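Local coordinates for phage-related protein (PDB 3BJQ) that is probably a major capsid protein, related to the phage capsid protein E family, building the protein shell that encloses the genome of a phage or prophage, at residues 80-94 / 285-297. Sequence-based numbering, arbitrary orientation.
Sequences YSIVPSALEAKVPRE and KSWIYGVSDDNTP
A89 and Y289 form a hydrogen-bonded pair at the middle of an antiparallel ladder, A89 N meeting Y289 O at 2.8 Å and the return bond running from Y289 N to A89 O. On their side of the sheet packing is close: A89 CB lies 4.0 Å from V291 CG2, and V91 CG2 reaches the edge of the Y289 ring, 3.9 Å from CE1. Helix 105-131 covers this face, with S111 against A89 and V91. The other face carries E88, K90 and I288. The chi1 of I288 (-56°) sets CG2 against the E88 side chain, 3.4 Å from E88 CD. The E88 carboxylate is held by Y279 and by R70 of a second subunit, and K90 NZ by D72 of that subunit. Backbone bonds of I288 with Y279 and G290 with E276 place strand 286-292 between strands 87-92 and 274-281 in a long, narrow sheet, consistent with the extended P-domain of HK97-type capsid proteins. Before L87 the ladder gives way to a looser junction. D294 OD1 takes the N-H of S85 at 2.9 Å, a nearly straight bond (169°) on its syn side but tilted 32° out of the carboxylate plane, while OD2 bonds the hydroxyl of Y43. Two waters link V83 to the N295 backbone. I82 CG1 still packs 3.8 Å from T296 CG2. At the opposite, exposed end, the R93 guanidinium lays one face over K285 CD, and R93 N bonds K285 O.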
loop_
_atom_site.group_PDB
_atom_site.type_symbol
_atom_site.label_atom_id
_atom_site.label_comp_id
_atom_site.label_asym_id
_atom_site.label_seq_id
_atom_site.Cartn_x
_atom_site.Cartn_y
_atom_site.Cartn_z
ATOM N N TYR E 80 -19.600 41.219 -15.758
ATOM C CA TYR E 80 -18.673 41.094 -14.649
ATOM C C TYR E 80 -17.275 41.131 -15.217
ATOM O O TYR E 80 -17.058 40.795 -16.381
ATOM C CB TYR E 80 -18.881 39.791 -13.869
ATOM C CG TYR E 80 -18.321 38.532 -14.524
ATOM C CD1 TYR E 80 -16.972 38.203 -14.421
ATOM C CD2 TYR E 80 -19.159 37.650 -15.185
ATOM C CE1 TYR E 80 -16.477 37.037 -14.980
ATOM C CE2 TYR E 80 -18.678 36.500 -15.762
ATOM C CZ TYR E 80 -17.344 36.196 -15.653
ATOM O OH TYR E 80 -16.887 35.056 -16.234
ATOM N N SER E 81 -16.317 41.492 -14.371
ATOM C CA SER E 81 -14.942 41.514 -14.785
ATOM C C SER E 81 -14.047 41.124 -13.615
ATOM O O SER E 81 -14.051 41.767 -12.552
ATOM C CB SER E 81 -14.555 42.882 -15.350
ATOM O OG SER E 81 -13.204 42.868 -15.802
ATOM N N ILE E 82 -13.298 40.046 -13.810
ATOM C CA ILE E 82 -12.369 39.588 -12.802
ATOM C C ILE E 82 -11.054 40.245 -13.189
ATOM O O ILE E 82 -10.555 40.041 -14.301
ATOM C CB ILE E 82 -12.258 38.054 -12.797
ATOM C CG1 ILE E 82 -13.575 37.440 -12.321
ATOM C CG2 ILE E 82 -11.076 37.594 -11.927
ATOM C CD1 ILE E 82 -13.706 35.957 -12.571
ATOM N N VAL E 83 -10.514 41.065 -12.294
ATOM C CA VAL E 83 -9.238 41.741 -12.553
ATOM C C VAL E 83 -8.104 40.828 -12.086
ATOM O O VAL E 83 -8.097 40.385 -10.927
ATOM C CB VAL E 83 -9.158 43.146 -11.873
ATOM C CG1 VAL E 83 -7.741 43.731 -11.948
ATOM C CG2 VAL E 83 -10.140 44.111 -12.537
ATOM N N PRO E 84 -7.170 40.499 -12.998
ATOM C CA PRO E 84 -6.017 39.718 -12.601
ATOM C C PRO E 84 -5.248 40.477 -11.531
ATOM O O PRO E 84 -4.789 41.587 -11.777
ATOM C CB PRO E 84 -5.193 39.620 -13.890
ATOM C CG PRO E 84 -6.126 39.842 -14.962
ATOM C CD PRO E 84 -7.122 40.817 -14.435
ATOM N N SER E 85 -5.123 39.897 -10.350
ATOM C CA SER E 85 -4.545 40.621 -9.224
ATOM C C SER E 85 -3.596 39.726 -8.435
ATOM O O SER E 85 -3.687 39.633 -7.197
ATOM C CB SER E 85 -5.663 41.147 -8.312
ATOM O OG SER E 85 -6.654 41.869 -9.039
ATOM N N ALA E 86 -2.703 39.051 -9.155
ATOM C CA ALA E 86 -1.730 38.169 -8.532
ATOM C C ALA E 86 -0.737 38.982 -7.701
ATOM O O ALA E 86 -0.286 40.051 -8.111
ATOM C CB ALA E 86 -0.998 37.335 -9.596
ATOM N N LEU E 87 -0.433 38.466 -6.518
ATOM C CA LEU E 87 0.526 39.083 -5.615
ATOM C C LEU E 87 1.734 38.152 -5.584
ATOM O O LEU E 87 1.758 37.148 -6.300
ATOM C CB LEU E 87 -0.107 39.244 -4.227
ATOM C CG LEU E 87 -1.311 40.186 -4.110
ATOM C CD1 LEU E 87 -1.963 40.126 -2.733
ATOM C CD2 LEU E 87 -0.888 41.615 -4.414
ATOM N N GLU E 88 2.741 38.507 -4.799
ATOM C CA GLU E 88 3.963 37.723 -4.696
ATOM C C GLU E 88 4.332 37.525 -3.228
ATOM O O GLU E 88 4.737 38.477 -2.538
ATOM C CB GLU E 88 5.124 38.402 -5.449
ATOM C CG GLU E 88 5.183 38.075 -6.958
ATOM C CD GLU E 88 6.295 38.792 -7.682
ATOM O OE1 GLU E 88 6.841 39.759 -7.119
ATOM O OE2 GLU E 88 6.628 38.389 -8.815
ATOM N N ALA E 89 4.185 36.283 -2.767
ATOM C CA ALA E 89 4.640 35.873 -1.450
ATOM C C ALA E 89 6.175 35.895 -1.443
ATOM O O ALA E 89 6.799 35.594 -2.451
ATOM C CB ALA E 89 4.134 34.489 -1.164
ATOM N N LYS E 90 6.771 36.183 -0.294
ATOM C CA LYS E 90 8.209 36.407 -0.188
ATOM C C LYS E 90 8.758 35.710 1.037
ATOM O O LYS E 90 8.212 35.848 2.124
ATOM C CB LYS E 90 8.449 37.923 -0.076
ATOM C CG LYS E 90 9.843 38.387 0.128
ATOM C CD LYS E 90 9.961 39.916 -0.082
ATOM C CE LYS E 90 9.067 40.710 0.877
ATOM N NZ LYS E 90 9.355 40.370 2.313
ATOM N N VAL E 91 9.825 34.942 0.840
ATOM C CA VAL E 91 10.552 34.354 1.946
ATOM C C VAL E 91 11.926 34.980 1.967
ATOM O O VAL E 91 12.759 34.654 1.118
ATOM C CB VAL E 91 10.659 32.804 1.843
ATOM C CG1 VAL E 91 11.583 32.289 2.919
ATOM C CG2 VAL E 91 9.315 32.171 1.994
ATOM N N PRO E 92 12.175 35.892 2.925
ATOM C CA PRO E 92 13.457 36.557 2.993
ATOM C C PRO E 92 14.569 35.617 3.439
ATOM O O PRO E 92 14.335 34.696 4.234
ATOM C CB PRO E 92 13.230 37.680 4.032
ATOM C CG PRO E 92 12.104 37.304 4.814
ATOM C CD PRO E 92 11.275 36.328 4.008
ATOM N N ARG E 93 15.782 35.864 2.956
ATOM C CA ARG E 93 16.894 34.973 3.281
ATOM C C ARG E 93 17.233 34.953 4.778
ATOM O O ARG E 93 17.727 33.934 5.268
ATOM C CB ARG E 93 18.139 35.324 2.478
ATOM C CG ARG E 93 18.625 36.689 2.738
ATOM C CD ARG E 93 19.936 36.905 2.129
ATOM N NE ARG E 93 20.391 38.250 2.409
ATOM C CZ ARG E 93 21.589 38.703 2.077
ATOM N NH1 ARG E 93 22.445 37.907 1.447
ATOM N NH2 ARG E 93 21.933 39.945 2.377
ATOM N N GLU E 94 16.929 36.044 5.491
ATOM C CA GLU E 94 17.268 36.165 6.905
ATOM C C GLU E 94 16.502 35.160 7.748
ATOM O O GLU E 94 16.921 34.855 8.849
ATOM C CB GLU E 94 17.167 37.610 7.443
ATOM C CG GLU E 94 16.314 38.620 6.666
ATOM C CD GLU E 94 16.928 39.062 5.327
ATOM O OE1 GLU E 94 18.109 39.495 5.289
ATOM O OE2 GLU E 94 16.207 38.981 4.308
ATOM N N LYS E 285 16.724 39.763 -2.187
ATOM C CA LYS E 285 17.353 38.704 -1.384
ATOM C C LYS E 285 16.273 37.839 -0.741
ATOM O O LYS E 285 16.259 37.586 0.464
ATOM C CB LYS E 285 18.311 39.318 -0.354
ATOM C CG LYS E 285 19.545 39.985 -1.028
ATOM C CD LYS E 285 20.562 38.927 -1.443
ATOM C CE LYS E 285 21.623 39.417 -2.452
ATOM N NZ LYS E 285 21.823 40.866 -2.407
ATOM N N SER E 286 15.354 37.402 -1.589
ATOM C CA SER E 286 14.196 36.660 -1.190
ATOM C C SER E 286 13.795 35.648 -2.260
ATOM O O SER E 286 14.063 35.851 -3.445
ATOM C CB SER E 286 13.013 37.619 -0.996
ATOM O OG SER E 286 13.170 38.449 0.135
ATOM N N TRP E 287 13.175 34.554 -1.831
ATOM C CA TRP E 287 12.510 33.627 -2.736
ATOM C C TRP E 287 11.075 34.110 -2.879
ATOM O O TRP E 287 10.446 34.416 -1.888
ATOM C CB TRP E 287 12.516 32.193 -2.207
ATOM C CG TRP E 287 13.840 31.576 -2.289
ATOM C CD1 TRP E 287 14.807 31.607 -1.333
ATOM C CD2 TRP E 287 14.378 30.830 -3.386
ATOM N NE1 TRP E 287 15.915 30.915 -1.761
ATOM C CE2 TRP E 287 15.675 30.419 -3.013
ATOM C CE3 TRP E 287 13.880 30.438 -4.633
ATOM C CZ2 TRP E 287 16.495 29.677 -3.855
ATOM C CZ3 TRP E 287 14.686 29.671 -5.461
ATOM C CH2 TRP E 287 15.992 29.316 -5.076
ATOM N N ILE E 288 10.574 34.142 -4.117
ATOM C CA ILE E 288 9.285 34.736 -4.448
ATOM C C ILE E 288 8.313 33.708 -5.032
ATOM O O ILE E 288 8.612 33.065 -6.042
ATOM C CB ILE E 288 9.455 35.877 -5.502
ATOM C CG1 ILE E 288 10.441 36.924 -5.009
ATOM C CG2 ILE E 288 8.135 36.565 -5.832
ATOM C CD1 ILE E 288 10.005 37.629 -3.787
ATOM N N TYR E 289 7.148 33.569 -4.405
ATOM C CA TYR E 289 6.077 32.690 -4.915
ATOM C C TYR E 289 4.930 33.531 -5.435
ATOM O O TYR E 289 4.297 34.265 -4.672
ATOM C CB TYR E 289 5.512 31.784 -3.842
ATOM C CG TYR E 289 6.496 30.937 -3.109
ATOM C CD1 TYR E 289 7.305 31.490 -2.127
ATOM C CD2 TYR E 289 6.554 29.558 -3.317
ATOM C CE1 TYR E 289 8.189 30.725 -1.417
ATOM C CE2 TYR E 289 7.421 28.776 -2.585
ATOM C CZ TYR E 289 8.241 29.373 -1.631
ATOM O OH TYR E 289 9.129 28.625 -0.901
ATOM N N GLY E 290 4.638 33.395 -6.720
ATOM C CA GLY E 290 3.512 34.062 -7.313
ATOM C C GLY E 290 2.266 33.371 -6.799
ATOM O O GLY E 290 2.190 32.147 -6.806
ATOM N N VAL E 291 1.313 34.161 -6.332
ATOM C CA VAL E 291 0.046 33.644 -5.789
ATOM C C VAL E 291 -1.118 34.316 -6.551
ATOM O O VAL E 291 -1.191 35.543 -6.665
ATOM C CB VAL E 291 -0.091 33.941 -4.302
ATOM C CG1 VAL E 291 -1.399 33.327 -3.762
ATOM C CG2 VAL E 291 1.123 33.411 -3.561
ATOM N N SER E 292 -2.006 33.492 -7.082
ATOM C CA SER E 292 -3.122 33.950 -7.875
ATOM C C SER E 292 -4.422 33.455 -7.273
ATOM O O SER E 292 -4.555 32.285 -7.013
ATOM C CB SER E 292 -2.958 33.412 -9.299
ATOM O OG SER E 292 -1.981 34.167 -10.016
ATOM N N ASP E 293 -5.374 34.363 -7.054
ATOM C CA ASP E 293 -6.721 33.989 -6.607
ATOM C C ASP E 293 -7.716 34.991 -7.186
ATOM O O ASP E 293 -8.297 35.809 -6.466
ATOM C CB ASP E 293 -6.809 33.942 -5.082
ATOM C CG ASP E 293 -8.012 33.165 -4.619
ATOM O OD1 ASP E 293 -8.838 32.861 -5.515
ATOM O OD2 ASP E 293 -8.139 32.857 -3.400
ATOM N N ASP E 294 -7.898 34.907 -8.503
ATOM C CA ASP E 294 -8.639 35.883 -9.280
ATOM C C ASP E 294 -10.127 35.595 -9.150
ATOM O O ASP E 294 -10.594 34.511 -9.490
ATOM C CB ASP E 294 -8.221 35.834 -10.760
ATOM C CG ASP E 294 -6.792 36.343 -11.000
ATOM O OD1 ASP E 294 -6.308 37.200 -10.225
ATOM O OD2 ASP E 294 -6.176 35.913 -11.999
ATOM N N ASN E 295 -10.854 36.569 -8.635
ATOM C CA ASN E 295 -12.253 36.386 -8.298
ATOM C C ASN E 295 -12.990 37.714 -8.294
ATOM O O ASN E 295 -12.378 38.781 -8.283
ATOM C CB ASN E 295 -12.378 35.733 -6.915
ATOM C CG ASN E 295 -12.054 36.701 -5.765
ATOM O OD1 ASN E 295 -12.964 37.310 -5.184
ATOM N ND2 ASN E 295 -10.759 36.843 -5.436
ATOM N N THR E 296 -14.311 37.638 -8.336
ATOM C CA THR E 296 -15.153 38.806 -8.129
ATOM C C THR E 296 -16.496 38.349 -7.568
ATOM O O THR E 296 -17.089 37.435 -8.117
ATOM C CB THR E 296 -15.343 39.631 -9.447
ATOM O OG1 THR E 296 -15.712 40.973 -9.109
ATOM C CG2 THR E 296 -16.393 39.026 -10.371
ATOM N N PRO E 297 -16.928 38.917 -6.423
ATOM C CA PRO E 297 -18.308 38.746 -5.960
ATOM C C PRO E 297 -19.321 39.324 -6.949
ATOM O O PRO E 297 -19.070 40.365 -7.532
ATOM C CB PRO E 297 -18.346 39.558 -4.655
ATOM C CG PRO E 297 -16.922 39.591 -4.202
ATOM C CD PRO E 297 -16.112 39.677 -5.451
HETATM O O HOH W 1 -11.381 41.155 -9.715
HETATM O O HOH W 2 -9.161 39.259 -8.774
#